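Local coordinates for probable thiol peroxidase (Chromobacterium violaceum, PDB 3KEB), which probably reduces peroxides as a thiol-dependent peroxidase of the thioredoxin-like redoxin family, at residues Val54-Val59 with Leu68-Thr73. Numbering follows the deposited sequence.
Sequences VTLLSV and LLLRET
Within the beta-alpha-beta unit made by strand 51-55, helix 67-77 and strand 84-89, V54 in strand 51-55 and L56 just beyond V54 along the chain meet L69, L70 and T73 on the inner side of the helix. No hydrogen bond crosses between 54-59 and 68-73, so the contact is apolar packing, burying 216 Å². L56 makes the largest share of it by splitting its two methyls between neighbouring helix residues: CD2 lies 3.7 Å from CD2 of L69, while CD1 sits 4.1 Å from CB of L70, whose side chain crosses that of L56 at about a right angle. The fork faces the helix because CG of L56 stands anti to its carbonyl carbon (chi1 -53°). Farther along the helix, V54 and T73 meet tip to tip, CG2 to CG2 at 4.1 Å. T73 can offer a methyl here because its hydroxyl turns back to the helix: OG1 donates to L69 O at 2.8 Å, and T73 N reaches the same oxygen at 3.1 Å from the opposite face of the carbonyl plane. L69 O thus accepts two bonds; the one from OG1 gives the buried hydroxyl a partner and holds the rotation (chi1 -58°) that points CG2 toward V54. L56 and L70 also touch V87 of the adjacent parallel strand, and F162 touches both V54 and L69, completing the helix-on-sheet packing of a beta-alpha-beta crossover in a thioredoxin-like fold.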
loop_
_atom_site.group_PDB
_atom_site.type_symbol
_atom_site.label_atom_id
_atom_site.label_comp_id
_atom_site.label_asym_id
_atom_site.label_seq_id
_atom_site.Cartn_x
_atom_site.Cartn_y
_atom_site.Cartn_z
ATOM N N VAL A 54 4.255 14.844 6.285
ATOM C CA VAL A 54 5.252 13.888 6.643
ATOM C C VAL A 54 5.032 12.658 5.812
ATOM O O VAL A 54 3.904 12.143 5.770
ATOM C CB VAL A 54 5.143 13.483 8.157
ATOM C CG1 VAL A 54 6.036 12.358 8.478
ATOM C CG2 VAL A 54 5.518 14.692 9.088
ATOM N N THR A 55 6.103 12.204 5.171
ATOM C CA THR A 55 6.119 10.902 4.536
ATOM C C THR A 55 6.801 9.943 5.504
ATOM O O THR A 55 7.796 10.280 6.152
ATOM C CB THR A 55 6.854 10.944 3.201
ATOM O OG1 THR A 55 8.185 11.522 3.398
ATOM C CG2 THR A 55 6.040 11.743 2.190
ATOM N N LEU A 56 6.171 8.790 5.692
ATOM C CA LEU A 56 6.723 7.689 6.510
ATOM C C LEU A 56 6.891 6.515 5.581
ATOM O O LEU A 56 6.389 6.539 4.391
ATOM C CB LEU A 56 5.771 7.323 7.676
ATOM C CG LEU A 56 5.267 8.397 8.662
ATOM C CD1 LEU A 56 4.120 7.876 9.520
ATOM C CD2 LEU A 56 6.399 8.894 9.507
ATOM N N LEU A 57 7.744 5.567 5.972
ATOM C CA LEU A 57 7.829 4.326 5.204
ATOM C C LEU A 57 6.498 3.629 5.212
ATOM O O LEU A 57 5.846 3.272 4.171
ATOM C CB LEU A 57 8.945 3.400 5.697
ATOM C CG LEU A 57 10.364 3.879 5.532
ATOM C CD1 LEU A 57 11.373 2.867 6.166
ATOM C CD2 LEU A 57 10.637 4.078 3.939
ATOM N N SER A 58 5.934 3.437 6.421
ATOM C CA SER A 58 4.674 2.864 6.462
ATOM C C SER A 58 4.146 3.034 7.974
ATOM O O SER A 58 4.980 3.195 8.792
ATOM C CB SER A 58 4.766 1.362 6.370
ATOM O OG SER A 58 3.573 0.674 6.878
ATOM N N VAL A 59 2.855 3.119 8.197
ATOM C CA VAL A 59 2.237 3.074 9.563
ATOM C C VAL A 59 2.386 1.715 10.264
ATOM O O VAL A 59 2.118 1.605 11.483
ATOM C CB VAL A 59 0.702 3.428 9.558
ATOM C CG1 VAL A 59 0.442 4.869 9.167
ATOM C CG2 VAL A 59 -0.130 2.459 8.660
ATOM N N LEU A 68 6.758 5.315 15.698
ATOM C CA LEU A 68 7.511 6.094 16.726
ATOM C C LEU A 68 7.761 7.515 16.260
ATOM O O LEU A 68 7.561 8.480 16.985
ATOM C CB LEU A 68 8.826 5.390 17.033
ATOM C CG LEU A 68 9.742 6.023 18.034
ATOM C CD1 LEU A 68 9.102 5.869 19.422
ATOM C CD2 LEU A 68 11.102 5.282 17.961
ATOM N N LEU A 69 8.226 7.654 15.017
ATOM C CA LEU A 69 8.412 8.957 14.446
ATOM C C LEU A 69 7.135 9.756 14.334
ATOM O O LEU A 69 7.158 11.003 14.505
ATOM C CB LEU A 69 8.988 8.811 13.042
ATOM C CG LEU A 69 9.307 10.117 12.243
ATOM C CD1 LEU A 69 10.341 10.946 12.875
ATOM C CD2 LEU A 69 9.767 9.772 10.849
ATOM N N LEU A 70 6.054 9.077 13.991
ATOM C CA LEU A 70 4.765 9.732 13.972
ATOM C C LEU A 70 4.437 10.262 15.369
ATOM O O LEU A 70 3.923 11.364 15.488
ATOM C CB LEU A 70 3.650 8.796 13.516
ATOM C CG LEU A 70 2.245 9.417 13.348
ATOM C CD1 LEU A 70 2.317 10.714 12.485
ATOM C CD2 LEU A 70 1.296 8.402 12.729
ATOM N N ARG A 71 4.696 9.439 16.396
ATOM C CA ARG A 71 4.429 9.829 17.740
ATOM C C ARG A 71 5.221 11.091 18.140
ATOM O O ARG A 71 4.684 12.002 18.822
ATOM C CB ARG A 71 4.741 8.678 18.711
ATOM C CG ARG A 71 4.446 9.000 20.208
ATOM C CD ARG A 71 5.125 8.014 21.198
ATOM N NE ARG A 71 6.555 8.334 21.363
ATOM C CZ ARG A 71 7.465 7.533 21.946
ATOM N NH1 ARG A 71 7.118 6.340 22.423
ATOM N NH2 ARG A 71 8.723 7.942 22.070
ATOM N N GLU A 72 6.500 11.144 17.781
ATOM C CA GLU A 72 7.343 12.296 18.143
ATOM C C GLU A 72 6.820 13.566 17.439
ATOM O O GLU A 72 6.869 14.670 17.957
ATOM C CB GLU A 72 8.809 12.002 17.765
ATOM C CG GLU A 72 9.359 10.886 18.606
ATOM C CD GLU A 72 9.273 11.190 20.061
ATOM O OE1 GLU A 72 9.966 12.150 20.445
ATOM O OE2 GLU A 72 8.500 10.518 20.802
ATOM N N THR A 73 6.322 13.376 16.250
ATOM C CA THR A 73 5.770 14.475 15.445
ATOM C C THR A 73 4.442 14.948 16.091
ATOM O O THR A 73 4.227 16.147 16.191
ATOM C CB THR A 73 5.481 14.029 13.990
ATOM O OG1 THR A 73 6.670 13.540 13.355
ATOM C CG2 THR A 73 4.943 15.220 13.137
#